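Local coordinates for cell division control protein 4 (Saccharomyces cerevisiae, PDB 3V7D) that recognises phosphorylated target proteins such as the CDK inhibitor SIC1 for an SCF E3 ubiquitin ligase, which marks them for proteasomal degradation, at residues Phe364-Arg375 with Lys385-Ile396. The protein carries 1 engineered substitution. Sequence-based numbering, arbitrary orientation.
Sequences FLVSAAADGSIR and KFSYHHTNLSAI
I374 and Y388 form the hydrogen-bonded pair where the third and fourth strands of a WD40 propeller blade run antiparallel; 385-396 then leaves this blade and leads into the next. Backbone bonds set the register: I374 N gives to Y388 O and Y388 N to I374 O, both 2.8 Å. H390 N continues the ladder to G372 O at 3.0 Å, and beyond the turn I396 N reaches A369 O only weakly.

Within the blade, the F386 edge meets the F364 face in a T-shaped stack, planes 78° apart, with F386 CE2 over the centre of the F364 ring. With CG between its backbone N and carbonyl carbon (chi1 58°), the F386 ring swings back toward 364-375, its CZ 3.8 Å from V366 CG2. The face of I374 and Y388 turns to the next blade. I396 packs its CG2 on A368 CB and its CD1 over the H390 imidazole, whose nitrogens bond S408 and S410 of that blade.

At the turns A370 CB lies 4.1 Å from A395 CB, and both residues also touch the bound peptide. D371 OD1 accepts from S373 N, making an Asx turn, and also from S373 OG.

On the sheet face of R375 and S387, the guanidinium lies over S387 OG. The H389 ring spreads over the G372-S373 peptide, and its NE2 donates to D371 O at 2.8 Å, from above the carbonyl plane.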
ATOM      1  N   PHE B 364       4.459   6.740  -2.281  1.00 32.43           N
ATOM      2  CA  PHE B 364       4.281   8.180  -2.475  1.00 33.56           C
ATOM      3  C   PHE B 364       4.242   8.973  -1.170  1.00 33.45           C
ATOM      4  O   PHE B 364       3.512   8.619  -0.245  1.00 37.10           O
ATOM      5  CB  PHE B 364       2.976   8.474  -3.225  1.00 26.25           C
ATOM      6  CG  PHE B 364       2.893   7.865  -4.589  1.00 25.06           C
ATOM      7  CD1 PHE B 364       3.862   8.125  -5.543  1.00 25.82           C
ATOM      8  CD2 PHE B 364       1.811   7.068  -4.933  1.00 25.40           C
ATOM      9  CE1 PHE B 364       3.769   7.576  -6.815  1.00 25.48           C
ATOM     10  CE2 PHE B 364       1.708   6.516  -6.197  1.00 26.38           C
ATOM     11  CZ  PHE B 364       2.693   6.771  -7.142  1.00 25.89           C
ATOM     12  N   LEU B 365       5.019  10.048  -1.100  1.00 36.48           N
ATOM     13  CA  LEU B 365       4.731  11.115  -0.145  1.00 33.33           C
ATOM     14  C   LEU B 365       3.811  12.070  -0.880  1.00 31.49           C
ATOM     15  O   LEU B 365       4.109  12.478  -2.004  1.00 31.62           O
ATOM     16  CB  LEU B 365       6.002  11.850   0.288  1.00 31.02           C
ATOM     17  CG  LEU B 365       5.778  13.115   1.131  1.00 30.19           C
ATOM     18  CD1 LEU B 365       5.154  12.786   2.486  1.00 28.02           C
ATOM     19  CD2 LEU B 365       7.072  13.906   1.316  1.00 30.27           C
ATOM     20  N   VAL B 366       2.680  12.409  -0.274  1.00 32.12           N
ATOM     21  CA  VAL B 366       1.726  13.297  -0.935  1.00 27.67           C
ATOM     22  C   VAL B 366       1.447  14.538  -0.096  1.00 28.10           C
ATOM     23  O   VAL B 366       1.242  14.449   1.114  1.00 32.09           O
ATOM     24  CB  VAL B 366       0.401  12.580  -1.262  1.00 29.68           C
ATOM     25  CG1 VAL B 366      -0.474  13.455  -2.159  1.00 27.33           C
ATOM     26  CG2 VAL B 366       0.673  11.243  -1.933  1.00 25.80           C
ATOM     27  N   SER B 367       1.441  15.695  -0.750  1.00 26.44           N
ATOM     28  CA  SER B 367       1.235  16.963  -0.063  1.00 29.62           C
ATOM     29  C   SER B 367       0.190  17.814  -0.775  1.00 31.26           C
ATOM     30  O   SER B 367       0.064  17.776  -2.006  1.00 30.41           O
ATOM     31  CB  SER B 367       2.548  17.734   0.026  1.00 28.31           C
ATOM     32  OG  SER B 367       3.057  17.993  -1.276  1.00 33.85           O
ATOM     33  N   ALA B 368      -0.554  18.582   0.011  1.00 32.27           N
ATOM     34  CA  ALA B 368      -1.642  19.398  -0.515  1.00 33.49           C
ATOM     35  C   ALA B 368      -1.605  20.775   0.133  1.00 31.84           C
ATOM     36  O   ALA B 368      -1.327  20.899   1.326  1.00 32.22           O
ATOM     37  CB  ALA B 368      -2.981  18.716  -0.265  1.00 25.39           C
ATOM     38  N   ALA B 369      -1.890  21.807  -0.654  1.00 31.72           N
ATOM     39  CA  ALA B 369      -1.692  23.183  -0.207  1.00 28.77           C
ATOM     40  C   ALA B 369      -2.952  24.031  -0.330  1.00 30.02           C
ATOM     41  O   ALA B 369      -3.925  23.619  -0.960  1.00 30.57           O
ATOM     42  CB  ALA B 369      -0.536  23.823  -0.977  1.00 25.72           C
ATOM     43  N   ALA B 370      -2.916  25.223   0.262  1.00 34.85           N
ATOM     44  CA  ALA B 370      -4.084  26.105   0.330  1.00 33.59           C
ATOM     45  C   ALA B 370      -4.401  26.812  -0.986  1.00 36.35           C
ATOM     46  O   ALA B 370      -5.358  27.583  -1.066  1.00 37.11           O
ATOM     47  CB  ALA B 370      -3.908  27.133   1.453  1.00 33.41           C
ATOM     48  N   ASP B 371      -3.597  26.562  -2.014  1.00 40.30           N
ATOM     49  CA  ASP B 371      -3.849  27.142  -3.329  1.00 41.01           C
ATOM     50  C   ASP B 371      -4.542  26.137  -4.246  1.00 41.06           C
ATOM     51  O   ASP B 371      -4.763  26.406  -5.428  1.00 43.32           O
ATOM     52  CB  ASP B 371      -2.547  27.631  -3.963  1.00 46.29           C
ATOM     53  CG  ASP B 371      -1.545  26.511  -4.178  1.00 49.75           C
ATOM     54  OD1 ASP B 371      -1.798  25.381  -3.710  1.00 46.35           O
ATOM     55  OD2 ASP B 371      -0.495  26.765  -4.809  1.00 54.03           O
ATOM     56  N   GLY B 372      -4.864  24.970  -3.694  1.00 34.17           N
ATOM     57  CA  GLY B 372      -5.542  23.928  -4.447  1.00 31.97           C
ATOM     58  C   GLY B 372      -4.610  22.952  -5.141  1.00 30.65           C
ATOM     59  O   GLY B 372      -5.056  22.095  -5.910  1.00 31.39           O
ATOM     60  N   SER B 373      -3.315  23.077  -4.875  1.00 25.86           N
ATOM     61  CA  SER B 373      -2.330  22.200  -5.497  1.00 30.16           C
ATOM     62  C   SER B 373      -2.103  20.946  -4.664  1.00 33.74           C
ATOM     63  O   SER B 373      -2.147  20.983  -3.434  1.00 29.90           O
ATOM     64  CB  SER B 373      -1.000  22.931  -5.704  1.00 26.42           C
ATOM     65  OG  SER B 373      -0.466  23.363  -4.466  1.00 32.96           O
ATOM     66  N   ILE B 374      -1.861  19.839  -5.356  1.00 34.51           N
ATOM     67  CA  ILE B 374      -1.526  18.574  -4.727  1.00 33.73           C
ATOM     68  C   ILE B 374      -0.285  18.032  -5.429  1.00 37.72           C
ATOM     69  O   ILE B 374      -0.210  18.053  -6.658  1.00 35.29           O
ATOM     70  CB  ILE B 374      -2.677  17.565  -4.881  1.00 32.31           C
ATOM     71  CG1 ILE B 374      -3.944  18.092  -4.206  1.00 33.27           C
ATOM     72  CG2 ILE B 374      -2.294  16.210  -4.304  1.00 28.20           C
ATOM     73  CD1 ILE B 374      -5.201  17.389  -4.656  1.00 31.24           C
ATOM     74  N   ARG B 375       0.689  17.560  -4.656  1.00 34.25           N
ATOM     75  CA  ARG B 375       1.928  17.041  -5.227  1.00 34.22           C
ATOM     76  C   ARG B 375       2.248  15.633  -4.740  1.00 34.23           C
ATOM     77  O   ARG B 375       2.127  15.330  -3.552  1.00 33.27           O
ATOM     78  CB  ARG B 375       3.105  17.961  -4.890  1.00 38.29           C
ATOM     79  CG  ARG B 375       3.010  19.350  -5.471  1.00 43.54           C
ATOM     80  CD  ARG B 375       3.509  19.392  -6.902  1.00 48.87           C
ATOM     81  NE  ARG B 375       3.396  20.739  -7.451  1.00 55.88           N
ATOM     82  CZ  ARG B 375       3.877  21.108  -8.631  1.00 60.10           C
ATOM     83  NH1 ARG B 375       4.515  20.231  -9.394  1.00 62.95           N
ATOM     84  NH2 ARG B 375       3.724  22.358  -9.045  1.00 61.26           N
ATOM     85  N   LYS B 385       6.470  12.694  -8.839  1.00 36.84           N
ATOM     86  CA  LYS B 385       5.715  11.597  -9.444  1.00 36.96           C
ATOM     87  C   LYS B 385       4.411  12.071 -10.064  1.00 36.21           C
ATOM     88  O   LYS B 385       4.040  11.625 -11.144  1.00 37.55           O
ATOM     89  CB  LYS B 385       5.439  10.495  -8.422  1.00 38.48           C
ATOM     90  CG  LYS B 385       6.679  10.015  -7.699  1.00 42.36           C
ATOM     91  CD  LYS B 385       7.745   9.559  -8.675  1.00 42.59           C
ATOM     92  CE  LYS B 385       7.343   8.282  -9.378  1.00 47.72           C
ATOM     93  NZ  LYS B 385       8.521   7.647 -10.040  1.00 52.73           N
ATOM     94  N   PHE B 386       3.708  12.965  -9.375  1.00 37.46           N
ATOM     95  CA  PHE B 386       2.484  13.534  -9.926  1.00 31.83           C
ATOM     96  C   PHE B 386       2.162  14.929  -9.401  1.00 32.57           C
ATOM     97  O   PHE B 386       2.681  15.361  -8.376  1.00 32.39           O
ATOM     98  CB  PHE B 386       1.282  12.583  -9.773  1.00 29.08           C
ATOM     99  CG  PHE B 386       0.969  12.182  -8.346  1.00 33.95           C
ATOM    100  CD1 PHE B 386       0.242  13.020  -7.514  1.00 32.02           C
ATOM    101  CD2 PHE B 386       1.360  10.944  -7.860  1.00 30.79           C
ATOM    102  CE1 PHE B 386      -0.065  12.644  -6.216  1.00 25.97           C
ATOM    103  CE2 PHE B 386       1.057  10.563  -6.567  1.00 32.57           C
ATOM    104  CZ  PHE B 386       0.344  11.416  -5.742  1.00 29.46           C
ATOM    105  N   SER B 387       1.298  15.625 -10.129  1.00 37.31           N
ATOM    106  CA  SER B 387       0.928  16.988  -9.796  1.00 37.54           C
ATOM    107  C   SER B 387      -0.527  17.220 -10.183  1.00 36.90           C
ATOM    108  O   SER B 387      -0.924  16.949 -11.321  1.00 38.23           O
ATOM    109  CB  SER B 387       1.832  17.971 -10.541  1.00 36.24           C
ATOM    110  OG  SER B 387       1.429  19.309 -10.307  1.00 43.07           O
ATOM    111  N   TYR B 388      -1.325  17.705  -9.235  1.00 30.54           N
ATOM    112  CA  TYR B 388      -2.728  17.995  -9.510  1.00 32.03           C
ATOM    113  C   TYR B 388      -3.143  19.344  -8.948  1.00 33.41           C
ATOM    114  O   TYR B 388      -2.504  19.871  -8.037  1.00 31.37           O
ATOM    115  CB  TYR B 388      -3.641  16.897  -8.952  1.00 33.47           C
ATOM    116  CG  TYR B 388      -3.436  15.541  -9.590  1.00 35.62           C
ATOM    117  CD1 TYR B 388      -3.880  15.283 -10.881  1.00 35.88           C
ATOM    118  CD2 TYR B 388      -2.802  14.518  -8.896  1.00 33.96           C
ATOM    119  CE1 TYR B 388      -3.692  14.042 -11.465  1.00 36.24           C
ATOM    120  CE2 TYR B 388      -2.613  13.277  -9.466  1.00 33.45           C
ATOM    121  CZ  TYR B 388      -3.057  13.043 -10.747  1.00 38.12           C
ATOM    122  OH  TYR B 388      -2.864  11.802 -11.309  1.00 35.05           O
ATOM    123  N   HIS B 389      -4.221  19.895  -9.495  1.00 31.86           N
ATOM    124  CA  HIS B 389      -4.741  21.175  -9.041  1.00 33.84           C
ATOM    125  C   HIS B 389      -6.259  21.219  -9.205  1.00 32.63           C
ATOM    126  O   HIS B 389      -6.779  20.970 -10.288  1.00 31.86           O
ATOM    127  CB  HIS B 389      -4.098  22.308  -9.842  1.00 35.08           C
ATOM    128  CG  HIS B 389      -3.753  23.508  -9.020  1.00 43.08           C
ATOM    129  ND1 HIS B 389      -2.452  23.884  -8.765  1.00 45.14           N
ATOM    130  CD2 HIS B 389      -4.537  24.417  -8.393  1.00 48.19           C
ATOM    131  CE1 HIS B 389      -2.449  24.977  -8.022  1.00 46.51           C
ATOM    132  NE2 HIS B 389      -3.702  25.319  -7.780  1.00 48.25           N
ATOM    133  N   HIS B 390      -6.972  21.518  -8.127  1.00 30.90           N
ATOM    134  CA  HIS B 390      -8.411  21.709  -8.224  1.00 31.18           C
ATOM    135  C   HIS B 390      -8.681  22.965  -9.054  1.00 29.99           C
ATOM    136  O   HIS B 390      -8.124  24.028  -8.782  1.00 29.01           O
ATOM    137  CB  HIS B 390      -9.046  21.800  -6.833  1.00 31.90           C
ATOM    138  CG  HIS B 390      -9.170  20.475  -6.141  1.00 34.88           C
ATOM    139  ND1 HIS B 390     -10.042  20.256  -5.095  1.00 32.52           N
ATOM    140  CD2 HIS B 390      -8.533  19.297  -6.354  1.00 30.75           C
ATOM    141  CE1 HIS B 390      -9.937  19.002  -4.693  1.00 36.42           C
ATOM    142  NE2 HIS B 390      -9.026  18.399  -5.439  1.00 34.33           N
ATOM    143  N   THR B 391      -9.521  22.828 -10.076  1.00 28.88           N
ATOM    144  CA  THR B 391      -9.692  23.871 -11.085  1.00 31.82           C
ATOM    145  C   THR B 391     -10.276  25.178 -10.550  1.00 36.53           C
ATOM    146  O   THR B 391     -10.096  26.231 -11.160  1.00 40.25           O
ATOM    147  CB  THR B 391     -10.563  23.387 -12.267  1.00 36.38           C
ATOM    148  OG1 THR B 391     -11.792  22.849 -11.765  1.00 37.88           O
ATOM    149  CG2 THR B 391      -9.837  22.315 -13.069  1.00 33.11           C
ATOM    150  N   ASN B 392     -10.983  25.124  -9.426  1.00 33.43           N
ATOM    151  CA  ASN B 392     -11.530  26.358  -8.867  1.00 37.84           C
ATOM    152  C   ASN B 392     -10.543  27.054  -7.936  1.00 33.70           C
ATOM    153  O   ASN B 392     -10.862  28.074  -7.331  1.00 33.29           O
ATOM    154  CB  ASN B 392     -12.896  26.143  -8.197  1.00 38.76           C
ATOM    155  CG  ASN B 392     -12.824  25.238  -6.982  1.00 47.49           C
ATOM    156  OD1 ASN B 392     -11.754  24.759  -6.600  1.00 48.80           O
ATOM    157  ND2 ASN B 392     -13.974  25.006  -6.359  1.00 50.55           N
ATOM    158  N   LEU B 393      -9.343  26.487  -7.837  1.00 36.76           N
ATOM    159  CA  LEU B 393      -8.245  27.098  -7.092  1.00 38.39           C
ATOM    160  C   LEU B 393      -8.599  27.319  -5.625  1.00 40.12           C
ATOM    161  O   LEU B 393      -8.069  28.217  -4.973  1.00 40.26           O
ATOM    162  CB  LEU B 393      -7.823  28.416  -7.749  1.00 36.35           C
ATOM    163  CG  LEU B 393      -7.447  28.292  -9.224  1.00 37.87           C
ATOM    164  CD1 LEU B 393      -7.077  29.648  -9.808  1.00 37.07           C
ATOM    165  CD2 LEU B 393      -6.310  27.291  -9.405  1.00 32.08           C
ATOM    166  N   SER B 394      -9.504  26.497  -5.113  1.00 38.52           N
ATOM    167  CA  SER B 394      -9.875  26.565  -3.710  1.00 42.57           C
ATOM    168  C   SER B 394      -8.900  25.728  -2.891  1.00 38.14           C
ATOM    169  O   SER B 394      -8.331  24.757  -3.388  1.00 34.28           O
ATOM    170  CB  SER B 394     -11.300  26.057  -3.507  1.00 45.36           C
ATOM    171  OG  SER B 394     -11.418  24.711  -3.946  1.00 48.74           O
ATOM    172  N   ALA B 395      -8.716  26.116  -1.635  1.00 36.01           N
ATOM    173  CA  ALA B 395      -7.818  25.423  -0.727  1.00 36.45           C
ATOM    174  C   ALA B 395      -8.205  23.958  -0.556  1.00 38.37           C
ATOM    175  O   ALA B 395      -9.384  23.637  -0.394  1.00 36.83           O
ATOM    176  CB  ALA B 395      -7.825  26.121   0.618  1.00 30.84           C
ATOM    177  N   ILE B 396      -7.217  23.065  -0.592  1.00 30.68           N
ATOM    178  CA  ILE B 396      -7.492  21.658  -0.324  1.00 30.15           C
ATOM    179  C   ILE B 396      -7.814  21.464   1.152  1.00 32.41           C
ATOM    180  O   ILE B 396      -6.994  21.768   2.017  1.00 37.31           O
ATOM    181  CB  ILE B 396      -6.315  20.748  -0.706  1.00 34.82           C
ATOM    182  CG1 ILE B 396      -5.940  20.953  -2.176  1.00 30.19           C
ATOM    183  CG2 ILE B 396      -6.677  19.286  -0.451  1.00 29.02           C
ATOM    184  CD1 ILE B 396      -7.083  20.697  -3.134  1.00 30.23           C
TER
HETATM  185  O   HOH W   1       0.703  20.629  -8.086  1.00 47.02           O